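Local structure of uncharacterized protein (Legionella longbeachae NSW150, 4JZA) at residues S51-F56 / A79-C84; G93-L98 / L644-R649; K184-T189 / F320-L325; L462-P467 / Q485-T490; S715-T718 / S723-S726. The protein probably removes the 3-phosphate from phosphatidylinositol 3-phosphate, acting as a phosphoinositide phosphatase in the lipid metabolism of the host–pathogen encounter. All coordinates share one frame; numbering follows the deposited sequence.

From the N terminus, contact 1 closes a short loop by pairing helix 41-62 with helix 74-87. Contact 2 then joins the start of helix 95-116 to helix 643-652, a span of 545 intervening residues. Contacts 3 and 4 both fall within that span, one after the other. Contact 3 closes a largely helical loop by bringing the loop after helix 172-183 to helix 315-325. Contact 4 closes a short loop of 17 residues, setting helix 482-492 against the edge strand 462-465 of the large mixed sheet. Contact 5 follows in series, a local turn in the C-terminal region. No two contacts touch, and the centres of contacts 4 and 5 lie about 87 Å apart.

Contact 1 of 5, residues S51-F56 / A79-C84; sequences SLHKAF and AYVDEC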
# COMPACT_ATOMS: atom_id res chain seq x y z
N SER A 51 -8.20 8.10 8.13
CA SER A 51 -6.84 7.65 7.82
C SER A 51 -6.29 8.26 6.53
O SER A 51 -5.10 8.53 6.45
CB SER A 51 -6.79 6.12 7.72
OG SER A 51 -5.46 5.66 7.74
N LEU A 52 -7.14 8.44 5.53
CA LEU A 52 -6.71 8.99 4.26
C LEU A 52 -6.47 10.49 4.36
O LEU A 52 -5.60 11.06 3.66
CB LEU A 52 -7.73 8.66 3.15
CG LEU A 52 -7.83 7.19 2.77
CD1 LEU A 52 -8.91 7.00 1.75
CD2 LEU A 52 -6.52 6.62 2.24
N HIS A 53 -7.28 11.12 5.19
CA HIS A 53 -7.10 12.52 5.54
C HIS A 53 -5.70 12.60 6.14
O HIS A 53 -4.85 13.27 5.57
CB HIS A 53 -8.22 12.95 6.50
CG HIS A 53 -8.10 14.33 7.01
ND1 HIS A 53 -7.45 14.62 8.19
CD2 HIS A 53 -8.51 15.51 6.51
CE1 HIS A 53 -7.47 15.93 8.39
NE2 HIS A 53 -8.15 16.48 7.40
N LYS A 54 -5.42 11.87 7.22
CA LYS A 54 -4.04 11.87 7.72
C LYS A 54 -3.02 11.48 6.65
O LYS A 54 -1.91 11.97 6.67
CB LYS A 54 -3.87 10.93 8.90
CG LYS A 54 -4.31 11.52 10.23
CD LYS A 54 -4.65 10.42 11.22
CE LYS A 54 -5.33 11.02 12.43
NZ LYS A 54 -6.27 10.05 13.04
N ALA A 55 -3.37 10.64 5.69
CA ALA A 55 -2.39 10.32 4.68
C ALA A 55 -2.10 11.49 3.77
O ALA A 55 -0.97 11.64 3.26
CB ALA A 55 -2.81 9.12 3.87
N PHE A 56 -3.12 12.31 3.50
CA PHE A 56 -2.86 13.54 2.75
C PHE A 56 -1.87 14.43 3.50
O PHE A 56 -0.93 14.94 2.88
CB PHE A 56 -4.11 14.36 2.44
CG PHE A 56 -3.84 15.60 1.63
CD1 PHE A 56 -2.60 16.00 1.31
CD2 PHE A 56 -4.83 16.30 1.15
CE1 PHE A 56 -2.37 17.13 0.57
CE2 PHE A 56 -4.60 17.42 0.38
CZ PHE A 56 -3.37 17.83 0.10
N ALA A 79 -6.86 23.31 4.09
CA ALA A 79 -8.20 23.74 4.46
C ALA A 79 -9.22 23.00 3.57
O ALA A 79 -10.26 22.57 4.08
CB ALA A 79 -8.35 25.25 4.37
N TYR A 80 -8.93 22.83 2.28
CA TYR A 80 -9.88 22.16 1.36
C TYR A 80 -10.10 20.71 1.74
O TYR A 80 -11.20 20.21 1.82
CB TYR A 80 -9.40 22.24 -0.11
CG TYR A 80 -10.24 21.45 -1.08
CD1 TYR A 80 -11.53 21.83 -1.39
CD2 TYR A 80 -9.73 20.32 -1.71
CE1 TYR A 80 -12.30 21.11 -2.27
CE2 TYR A 80 -10.49 19.58 -2.61
CZ TYR A 80 -11.79 19.98 -2.88
OH TYR A 80 -12.58 19.25 -3.76
N VAL A 81 -9.03 20.04 2.03
CA VAL A 81 -9.10 18.69 2.52
C VAL A 81 -9.80 18.53 3.82
O VAL A 81 -10.55 17.60 3.98
CB VAL A 81 -7.70 18.16 2.57
CG1 VAL A 81 -7.61 16.96 3.45
CG2 VAL A 81 -7.35 17.82 1.15
N ASP A 82 -9.59 19.46 4.74
CA ASP A 82 -10.39 19.52 5.95
C ASP A 82 -11.88 19.70 5.70
O ASP A 82 -12.69 19.11 6.44
CB ASP A 82 -9.90 20.61 6.90
CG ASP A 82 -8.53 20.28 7.53
OD1 ASP A 82 -8.02 19.16 7.44
OD2 ASP A 82 -7.94 21.13 8.17
N GLU A 83 -12.26 20.48 4.69
CA GLU A 83 -13.68 20.67 4.45
C GLU A 83 -14.25 19.40 3.86
O GLU A 83 -15.38 19.04 4.21
CB GLU A 83 -14.02 21.89 3.58
CG GLU A 83 -14.00 23.20 4.37
CD GLU A 83 -14.41 24.43 3.53
OE1 GLU A 83 -15.55 24.38 2.98
OE2 GLU A 83 -13.62 25.44 3.45
N CYS A 84 -13.49 18.74 2.98
CA CYS A 84 -13.97 17.51 2.33
C CYS A 84 -14.25 16.48 3.41
O CYS A 84 -15.21 15.71 3.32
CB CYS A 84 -12.94 16.93 1.37
SG CYS A 84 -12.61 17.90 -0.11
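With CG trans to the backbone nitrogen in both His53 (chi1 176°) and Phe56, the two rings extend from successive turns of helix 41-62 across the gap to helix 74-87. There His53 meets Val81 and Asp82, while Phe56 packs on Val81. The imidazole of His53 donates through NE2 to Asp82 OD1 at 2.7 Å. The acceptor lies close to the ring plane and is approached nearly along its own C-O axis, although the ring and carboxylate planes are turned 32° apart. Tyr57 OH also bonds to this oxygen, and its ring meets that of His53, which probably helps to hold the imidazole in place. This is a His-carboxylate hydrogen bond at the margin of an antiparallel helix pair: the short segment axes run at 177° to one another and come no nearer than 10.7 Å, a wide separation that the side chains have to bridge. Deeper in the interface Val81 divides its branches. Val81 CG1 lies 3.5 Å from His53 CD2, whereas CG2 faces the edge of the phenyl ring of Phe56; Val81 packs on this ring, but the exact distances are doubtful. Leu112 of helix 95-116 and Trp117 also pack on Phe56.

Contact 2 of 5, residues G93-L98 / L644-R649; sequences GSIDDL and LKDDDR
Ile95, which packs on Asp646, follows directly on Ser94, two donors of which grip the carboxylate oxygen OD2 of Asp97. The backbone N of Ser94 reaches Asp97 OD2 at 2.6 Å from the anti side, and Ser94 OG lies 2.7 Å from it but well above the carboxylate plane. In return Ser94 OG accepts from Asp97 N, a weak bond of 3.4 Å. These bonds cap the first turn of helix 95-116, in which Ile95 is the first residue. At chi1 -164° the CG1 branch of Ile95 runs away from the backbone N and carries CD1 out to Asp646, 3.8 Å from OD1; Ile95 CG2 touches the same oxygen at 3.9 Å. Ile95 CD1 also lies 4.2 Å from Arg649 CG, one helical turn further on. Ile95 thus meets an acid and the aliphatic part of an arginine, and the charge of Asp646 is met elsewhere, by Arg642 NH1 in a salt bridge. Through NH2 the guanidinium of Arg642 also pairs with Asp96; with Asp96 OD1 and Asp646 OD1 6.2 Å apart, it probably eases the repulsion between the two acids. Tyr41 of helix 41-62 packs on both Ile95 and Asp646. The reciprocal bonds of Ser94 and Asp97 are those of a capping box at a helix N terminus.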
# COMPACT_ATOMS: atom_id res chain seq x y z
N GLY A 93 -26.35 5.85 6.57
CA GLY A 93 -27.06 4.94 5.68
C GLY A 93 -26.54 3.51 5.63
O GLY A 93 -25.88 3.00 6.56
N SER A 94 -26.83 2.86 4.51
CA SER A 94 -26.39 1.49 4.32
C SER A 94 -24.91 1.49 3.90
O SER A 94 -24.39 2.46 3.37
CB SER A 94 -27.23 0.87 3.20
OG SER A 94 -27.07 1.64 2.00
N ILE A 95 -24.28 0.35 4.05
CA ILE A 95 -22.95 0.19 3.57
C ILE A 95 -22.76 0.65 2.12
O ILE A 95 -21.64 1.05 1.74
CB ILE A 95 -22.48 -1.27 3.69
CG1 ILE A 95 -20.92 -1.32 3.54
CG2 ILE A 95 -23.27 -2.13 2.72
CD1 ILE A 95 -20.29 -2.65 3.16
N ASP A 96 -23.82 0.60 1.31
CA ASP A 96 -23.77 1.10 -0.06
C ASP A 96 -23.67 2.58 -0.15
O ASP A 96 -23.00 3.06 -1.02
CB ASP A 96 -25.05 0.74 -0.81
CG ASP A 96 -25.13 -0.75 -1.17
OD1 ASP A 96 -24.06 -1.32 -1.53
OD2 ASP A 96 -26.26 -1.31 -1.11
N ASP A 97 -24.41 3.30 0.71
CA ASP A 97 -24.42 4.77 0.70
C ASP A 97 -23.08 5.22 1.18
O ASP A 97 -22.50 6.11 0.62
CB ASP A 97 -25.49 5.38 1.66
CG ASP A 97 -26.92 4.82 1.45
OD1 ASP A 97 -27.45 4.91 0.34
OD2 ASP A 97 -27.51 4.28 2.41
N LEU A 98 -22.59 4.61 2.25
CA LEU A 98 -21.31 4.96 2.83
C LEU A 98 -20.14 4.62 1.90
O LEU A 98 -19.11 5.30 1.90
CB LEU A 98 -21.12 4.28 4.18
CG LEU A 98 -22.13 4.49 5.32
CD1 LEU A 98 -21.77 3.62 6.50
CD2 LEU A 98 -22.22 5.93 5.80
N LEU A 644 -21.03 -11.70 4.22
CA LEU A 644 -19.67 -12.06 3.81
C LEU A 644 -19.18 -11.25 2.61
O LEU A 644 -17.99 -11.07 2.44
CB LEU A 644 -19.55 -13.58 3.56
CG LEU A 644 -20.08 -14.35 4.80
CD1 LEU A 644 -20.27 -15.84 4.54
CD2 LEU A 644 -19.25 -14.11 6.05
N LYS A 645 -20.07 -10.75 1.76
CA LYS A 645 -19.64 -9.87 0.66
C LYS A 645 -19.27 -8.45 1.16
O LYS A 645 -18.39 -7.81 0.62
CB LYS A 645 -20.67 -9.85 -0.44
CG LYS A 645 -20.79 -11.19 -1.16
CD LYS A 645 -21.85 -11.14 -2.26
CE LYS A 645 -21.70 -12.28 -3.27
NZ LYS A 645 -22.32 -13.52 -2.74
N ASP A 646 -19.92 -8.01 2.23
CA ASP A 646 -19.57 -6.79 2.88
C ASP A 646 -18.21 -6.92 3.51
O ASP A 646 -17.40 -5.99 3.42
CB ASP A 646 -20.58 -6.46 3.98
CG ASP A 646 -22.00 -6.12 3.42
OD1 ASP A 646 -22.07 -5.82 2.22
OD2 ASP A 646 -23.03 -6.17 4.17
N ASP A 647 -17.94 -8.06 4.16
CA ASP A 647 -16.60 -8.29 4.69
C ASP A 647 -15.56 -8.15 3.58
O ASP A 647 -14.53 -7.53 3.80
CB ASP A 647 -16.49 -9.66 5.39
CG ASP A 647 -17.22 -9.67 6.75
OD1 ASP A 647 -17.62 -8.55 7.11
OD2 ASP A 647 -17.44 -10.73 7.41
N ASP A 648 -15.84 -8.66 2.39
CA ASP A 648 -14.89 -8.62 1.30
C ASP A 648 -14.76 -7.21 0.74
O ASP A 648 -13.68 -6.79 0.35
CB ASP A 648 -15.33 -9.63 0.25
CG ASP A 648 -14.47 -9.62 -0.99
OD1 ASP A 648 -13.43 -10.28 -1.05
OD2 ASP A 648 -14.91 -9.00 -1.96
N ARG A 649 -15.85 -6.47 0.74
CA ARG A 649 -15.84 -5.07 0.34
C ARG A 649 -14.95 -4.28 1.29
O ARG A 649 -14.11 -3.44 0.85
CB ARG A 649 -17.30 -4.52 0.35
CG ARG A 649 -17.61 -3.08 -0.11
CD ARG A 649 -17.17 -2.80 -1.53
NE ARG A 649 -15.77 -2.41 -1.54
CZ ARG A 649 -15.07 -2.04 -2.61
NH1 ARG A 649 -15.61 -1.97 -3.81
NH2 ARG A 649 -13.79 -1.73 -2.43

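Contact 3 of 5, residues K184-T189 / F320-L325; sequences KKYPKT and FLEHVL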
# COMPACT_ATOMS: atom_id res chain seq x y z
N LYS A 184 23.73 10.53 6.03
CA LYS A 184 24.03 11.05 4.70
C LYS A 184 22.97 11.99 4.21
O LYS A 184 23.00 12.43 3.05
CB LYS A 184 24.32 9.91 3.71
CG LYS A 184 25.50 9.08 4.19
CD LYS A 184 26.04 8.09 3.20
CE LYS A 184 27.10 7.23 3.89
NZ LYS A 184 28.47 7.82 3.83
N LYS A 185 22.06 12.36 5.10
CA LYS A 185 20.99 13.30 4.77
C LYS A 185 20.11 12.82 3.62
O LYS A 185 19.79 13.60 2.74
CB LYS A 185 21.56 14.67 4.40
CG LYS A 185 22.83 15.00 5.15
CD LYS A 185 22.65 16.10 6.17
CE LYS A 185 23.95 16.25 6.94
NZ LYS A 185 24.37 17.68 7.04
N TYR A 186 19.73 11.54 3.60
CA TYR A 186 18.63 11.10 2.76
C TYR A 186 18.89 11.36 1.28
O TYR A 186 18.03 11.93 0.60
CB TYR A 186 17.34 11.84 3.18
CG TYR A 186 17.14 11.85 4.67
CD1 TYR A 186 16.74 10.70 5.33
CD2 TYR A 186 17.39 12.99 5.43
CE1 TYR A 186 16.56 10.69 6.71
CE2 TYR A 186 17.22 12.97 6.82
CZ TYR A 186 16.79 11.81 7.45
OH TYR A 186 16.63 11.72 8.84
N PRO A 187 20.06 10.93 0.77
CA PRO A 187 20.25 11.10 -0.67
C PRO A 187 19.20 10.29 -1.45
O PRO A 187 18.76 9.24 -1.01
CB PRO A 187 21.64 10.55 -0.91
CG PRO A 187 21.79 9.51 0.11
CD PRO A 187 21.07 10.02 1.33
N LYS A 188 18.79 10.84 -2.58
CA LYS A 188 17.79 10.26 -3.42
C LYS A 188 18.40 9.58 -4.60
O LYS A 188 19.51 9.87 -5.00
CB LYS A 188 16.88 11.34 -3.93
CG LYS A 188 16.24 12.18 -2.83
CD LYS A 188 15.54 11.30 -1.81
CE LYS A 188 14.73 12.15 -0.86
NZ LYS A 188 15.62 12.97 0.01
N THR A 189 17.66 8.67 -5.19
CA THR A 189 18.25 7.90 -6.26
C THR A 189 18.36 8.81 -7.47
O THR A 189 17.41 9.48 -7.80
CB THR A 189 17.47 6.64 -6.55
OG1 THR A 189 17.41 5.85 -5.34
CG2 THR A 189 18.19 5.88 -7.68
N PHE A 320 9.26 9.75 1.86
CA PHE A 320 8.39 9.25 2.93
C PHE A 320 9.26 8.62 4.01
O PHE A 320 9.07 8.88 5.21
CB PHE A 320 7.39 8.20 2.42
CG PHE A 320 6.35 8.71 1.45
CD1 PHE A 320 6.10 10.03 1.28
CD2 PHE A 320 5.59 7.80 0.73
CE1 PHE A 320 5.13 10.44 0.39
CE2 PHE A 320 4.62 8.20 -0.15
CZ PHE A 320 4.39 9.52 -0.33
N LEU A 321 10.24 7.82 3.61
CA LEU A 321 11.11 7.19 4.61
C LEU A 321 11.80 8.27 5.43
O LEU A 321 11.80 8.22 6.66
CB LEU A 321 12.14 6.27 3.95
CG LEU A 321 13.08 5.47 4.85
CD1 LEU A 321 12.30 4.65 5.84
CD2 LEU A 321 13.95 4.55 3.97
N GLU A 322 12.38 9.22 4.70
CA GLU A 322 13.05 10.36 5.28
C GLU A 322 12.16 11.04 6.32
O GLU A 322 12.61 11.35 7.41
CB GLU A 322 13.46 11.36 4.19
CG GLU A 322 13.84 12.77 4.68
CD GLU A 322 14.16 13.74 3.55
OE1 GLU A 322 14.36 14.94 3.82
OE2 GLU A 322 14.21 13.33 2.38
N HIS A 323 10.90 11.24 6.02
CA HIS A 323 10.08 12.02 6.91
C HIS A 323 9.80 11.33 8.23
O HIS A 323 9.64 11.98 9.26
CB HIS A 323 8.77 12.35 6.23
CG HIS A 323 7.91 13.28 7.02
ND1 HIS A 323 8.19 14.63 7.13
CD2 HIS A 323 6.77 13.07 7.71
CE1 HIS A 323 7.25 15.21 7.86
NE2 HIS A 323 6.37 14.29 8.21
N VAL A 324 9.70 10.01 8.20
CA VAL A 324 9.51 9.20 9.41
C VAL A 324 10.78 9.11 10.20
O VAL A 324 10.70 9.20 11.41
CB VAL A 324 9.07 7.77 9.09
CG1 VAL A 324 9.08 6.90 10.31
CG2 VAL A 324 7.66 7.76 8.54
N LEU A 325 11.93 8.91 9.52
CA LEU A 325 13.25 8.78 10.17
C LEU A 325 13.61 10.07 10.86
O LEU A 325 14.23 10.11 11.92
CB LEU A 325 14.35 8.42 9.19
CG LEU A 325 14.41 6.95 8.76
CD1 LEU A 325 15.45 6.72 7.68
CD2 LEU A 325 14.78 6.08 9.92
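Tyr186 and Glu322 make the close-packed part of this contact. The Glu322 chain passes over one face of the phenol ring in a CH-pi contact, CG standing 3.5 Å from the centroid of the Tyr186 ring and 16° off its normal, and the carboxylate plane is almost parallel to the ring. A chi1 of 165° swings the Glu322 chain out across the ring, and, extended beyond CG, it ends at Lys188. There NZ of Lys188 forms a salt bridge to Glu322 OE2 at 2.8 Å, meeting the oxygen almost head-on, and also donates to Tyr186 O at 2.7 Å. Two acceptors therefore fix the ammonium group, which lies by Phe319 in a cation-pi contact; OE1 of Glu322 is paired with Lys326. The ring's edge is held more loosely, Tyr186 CE1 coming only within 4.0 Å of Leu325 CB. On the solvent side the exposed Lys185 turns away from helix 315-325. It is the C-prime residue of the Schellman motif that ends helix 172-183. Ile181 and Leu178 of that helix touch Tyr186 and Leu325 respectively, while helix 315-325 packs its other flanks on helices 41-62 and 122-140.

Contact 4 of 5, residues L462-P467 / Q485-T490; sequences LQNNHP and QSLLVT
Leu462 and Thr490 point at each other end to end: Leu462 CD2 stops 3.9 Å from Thr490 OG1, so that a methyl meets a hydroxyl that is already engaged. That hydroxyl folds back along its own helix (chi1 -49°) to donate to Ser486 O at 2.6 Å, approaching from above the carbonyl plane. Thr490 N reaches the same oxygen from the opposite face, so Ser486 O is held by two donors. A second pair is oriented quite differently. Asn464 and Leu487 cross at roughly a right angle, and CD1 of Leu487 lies equally far, 3.9 Å, from OD1 and from ND2 of Asn464; the amide is met across its width by a methyl group and makes no polar bond to the helix segment. Its ND2 instead gives a weak hydrogen bond to Asp483 O, just ahead of segment 485-490. Between the two pairs the remaining apolar contact is slack, with Leu462 CD1 4.4 Å from Leu487 CG. The short axes of strand and helix run at 137° to one another, and the side chains of Leu462 and Asn464, two residues apart, leave the same side of the strand to reach the helix. Strand 462-465 lies at one edge of the nine-stranded mixed sheet, bonded in parallel to strand 412-416, while Glu535 of helix 524-542 touches both Asn464 and Leu487 and Tyr508 of helix 501-513 packs on Asn464.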
# COMPACT_ATOMS: atom_id res chain seq x y z
N LEU A 462 10.30 -27.11 7.63
CA LEU A 462 9.21 -27.76 6.90
C LEU A 462 8.38 -26.74 6.12
O LEU A 462 7.96 -25.72 6.64
CB LEU A 462 8.33 -28.58 7.84
CG LEU A 462 9.02 -29.77 8.51
CD1 LEU A 462 8.19 -30.26 9.69
CD2 LEU A 462 9.19 -30.85 7.47
N GLN A 463 8.16 -27.02 4.86
CA GLN A 463 7.42 -26.14 4.00
C GLN A 463 6.13 -26.75 3.51
O GLN A 463 6.16 -27.70 2.79
CB GLN A 463 8.24 -25.83 2.75
CG GLN A 463 9.27 -24.79 3.04
CD GLN A 463 10.22 -24.55 1.90
OE1 GLN A 463 11.21 -25.28 1.75
NE2 GLN A 463 9.97 -23.49 1.10
N ASN A 464 5.00 -26.14 3.83
CA ASN A 464 3.74 -26.62 3.29
C ASN A 464 3.00 -25.48 2.70
O ASN A 464 2.90 -24.44 3.29
CB ASN A 464 2.94 -27.31 4.38
CG ASN A 464 3.68 -28.51 4.98
OD1 ASN A 464 4.64 -28.36 5.74
ND2 ASN A 464 3.24 -29.71 4.62
N ASN A 465 2.53 -25.66 1.47
CA ASN A 465 1.70 -24.69 0.79
C ASN A 465 0.33 -25.26 0.44
O ASN A 465 0.26 -26.36 -0.08
CB ASN A 465 2.33 -24.24 -0.51
CG ASN A 465 1.53 -23.18 -1.16
OD1 ASN A 465 0.94 -23.37 -2.22
ND2 ASN A 465 1.42 -22.06 -0.48
N HIS A 466 -0.74 -24.49 0.68
CA HIS A 466 -2.10 -24.93 0.44
C HIS A 466 -2.82 -24.04 -0.50
O HIS A 466 -3.36 -22.99 -0.10
CB HIS A 466 -2.85 -25.05 1.73
CG HIS A 466 -2.25 -26.06 2.64
ND1 HIS A 466 -2.23 -27.40 2.33
CD2 HIS A 466 -1.58 -25.92 3.79
CE1 HIS A 466 -1.60 -28.04 3.29
NE2 HIS A 466 -1.21 -27.17 4.19
N PRO A 467 -2.81 -24.43 -1.76
CA PRO A 467 -3.47 -23.63 -2.75
C PRO A 467 -4.92 -23.92 -2.62
O PRO A 467 -5.27 -24.96 -2.12
CB PRO A 467 -2.88 -24.14 -4.06
CG PRO A 467 -2.46 -25.54 -3.79
CD PRO A 467 -2.06 -25.55 -2.36
N GLN A 485 3.91 -35.59 2.65
CA GLN A 485 4.70 -36.77 2.99
C GLN A 485 5.87 -36.42 3.91
O GLN A 485 6.03 -37.10 4.92
CB GLN A 485 5.21 -37.54 1.76
CG GLN A 485 4.15 -37.93 0.71
CD GLN A 485 2.87 -38.52 1.30
OE1 GLN A 485 2.89 -39.17 2.35
NE2 GLN A 485 1.75 -38.34 0.60
N SER A 486 6.66 -35.40 3.61
CA SER A 486 7.81 -35.13 4.47
C SER A 486 7.29 -34.79 5.84
O SER A 486 7.93 -35.16 6.83
CB SER A 486 8.72 -33.97 4.06
OG SER A 486 8.59 -33.61 2.72
N LEU A 487 6.15 -34.08 5.90
CA LEU A 487 5.63 -33.73 7.20
C LEU A 487 5.19 -35.00 7.97
O LEU A 487 5.59 -35.16 9.12
CB LEU A 487 4.51 -32.70 7.13
CG LEU A 487 4.31 -31.87 8.40
CD1 LEU A 487 3.12 -30.95 8.30
CD2 LEU A 487 4.06 -32.71 9.63
N LEU A 488 4.42 -35.89 7.34
CA LEU A 488 4.09 -37.18 7.98
C LEU A 488 5.32 -38.01 8.39
O LEU A 488 5.41 -38.52 9.51
CB LEU A 488 3.23 -38.05 7.06
CG LEU A 488 1.75 -37.79 7.24
CD1 LEU A 488 0.97 -38.38 6.09
CD2 LEU A 488 1.27 -38.35 8.57
N VAL A 489 6.27 -38.13 7.49
CA VAL A 489 7.46 -38.86 7.79
C VAL A 489 8.17 -38.23 8.99
O VAL A 489 8.45 -38.92 9.96
CB VAL A 489 8.34 -38.99 6.55
CG1 VAL A 489 9.76 -39.44 6.94
CG2 VAL A 489 7.67 -39.95 5.57
N THR A 490 8.42 -36.93 8.94
CA THR A 490 9.12 -36.23 10.03
C THR A 490 8.36 -36.32 11.35
O THR A 490 8.95 -36.47 12.44
CB THR A 490 9.34 -34.74 9.72
OG1 THR A 490 9.90 -34.58 8.42
CG2 THR A 490 10.28 -34.11 10.71

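Contact 5 of 5, residues S715-T718 / S723-S726; sequences SRWT and SSES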
# COMPACT_ATOMS: atom_id res chain seq x y z
N SER A 715 -10.24 42.70 -43.99
CA SER A 715 -9.27 41.75 -44.62
C SER A 715 -9.31 40.29 -44.05
O SER A 715 -8.85 39.33 -44.71
CB SER A 715 -7.83 42.31 -44.62
OG SER A 715 -7.49 42.96 -43.40
N ARG A 716 -9.90 40.14 -42.86
CA ARG A 716 -9.99 38.85 -42.20
C ARG A 716 -11.31 38.09 -42.41
O ARG A 716 -11.35 36.88 -42.20
CB ARG A 716 -9.79 39.09 -40.70
CG ARG A 716 -9.44 37.87 -39.88
CD ARG A 716 -9.66 38.18 -38.42
NE ARG A 716 -9.39 37.04 -37.56
CZ ARG A 716 -9.55 37.08 -36.23
NH1 ARG A 716 -9.96 38.20 -35.67
NH2 ARG A 716 -9.30 36.00 -35.46
N TRP A 717 -12.37 38.82 -42.78
CA TRP A 717 -13.72 38.27 -42.90
C TRP A 717 -14.09 38.11 -44.37
O TRP A 717 -13.81 38.98 -45.22
CB TRP A 717 -14.75 39.18 -42.21
CG TRP A 717 -14.36 39.62 -40.82
CD1 TRP A 717 -14.22 40.91 -40.37
CD2 TRP A 717 -14.05 38.78 -39.70
NE1 TRP A 717 -13.83 40.92 -39.05
CE2 TRP A 717 -13.72 39.63 -38.61
CE3 TRP A 717 -14.01 37.40 -39.51
CZ2 TRP A 717 -13.36 39.13 -37.35
CZ3 TRP A 717 -13.64 36.91 -38.24
CH2 TRP A 717 -13.34 37.77 -37.18
N THR A 718 -14.75 37.00 -44.66
CA THR A 718 -15.30 36.78 -45.98
C THR A 718 -16.83 36.76 -45.82
O THR A 718 -17.51 37.50 -46.49
CB THR A 718 -14.72 35.50 -46.57
OG1 THR A 718 -14.23 34.71 -45.49
CG2 THR A 718 -13.52 35.76 -47.45
N SER A 723 -18.31 38.03 -39.17
CA SER A 723 -17.54 39.27 -39.01
C SER A 723 -17.62 39.79 -37.57
O SER A 723 -18.55 39.41 -36.82
CB SER A 723 -18.10 40.36 -39.95
OG SER A 723 -19.29 40.90 -39.36
N SER A 724 -16.69 40.67 -37.20
CA SER A 724 -16.72 41.36 -35.90
C SER A 724 -17.82 42.44 -35.83
O SER A 724 -18.39 42.67 -34.76
CB SER A 724 -15.34 41.92 -35.51
OG SER A 724 -14.85 42.85 -36.47
N GLU A 725 -18.13 43.09 -36.95
CA GLU A 725 -19.35 43.91 -37.05
C GLU A 725 -20.58 43.16 -36.49
O GLU A 725 -21.33 43.71 -35.70
CB GLU A 725 -19.60 44.37 -38.50
CG GLU A 725 -19.23 45.82 -38.80
CD GLU A 725 -19.30 46.13 -40.28
OE1 GLU A 725 -20.37 46.56 -40.76
OE2 GLU A 725 -18.28 45.90 -40.97
N SER A 726 -20.78 41.91 -36.92
CA SER A 726 -22.00 41.18 -36.49
C SER A 726 -21.86 40.54 -35.11
O SER A 726 -22.86 40.17 -34.49
CB SER A 726 -22.42 40.11 -37.52
OG SER A 726 -22.19 40.53 -38.84
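The indole of Trp717 and the backbone of Ser723 and Ser724 are joined first by packing over a ring face. Ser723 CA sits 3.6 Å from the centroid of the five-membered ring of Trp717, 13° off its normal, in a CH-pi contact. Ser724 N lies over the same face, while Ser723 CB approaches Trp717 CG at 3.9 Å. The opposite face is met by CD of the preceding residue, Arg716, so the indole is flanked on both sides. This CH-pi packing closes a short loop within the region matching the phosphoinositide phosphatase C-terminal domain, between helix 676-702 and helix 731-740. Hydrogen bonding across the contact is slight: Trp717 NE1 gives a weak bond to Ser724 OG, 3.4 Å long and bent to 134°. That hydroxyl also bonds to Gln711 O, which ties it to the chain ahead of the turn. The stronger polar bonds lie within segment 723-726. Ser723 OG, turned between its backbone N and carbonyl carbon (chi1 78°), accepts from Ser726 N at 3.0 Å in an ST motif. Ser720, in the short connection between the two segments, is hydrogen-bonded through its O to the hydroxyls of both Ser723 and Ser726.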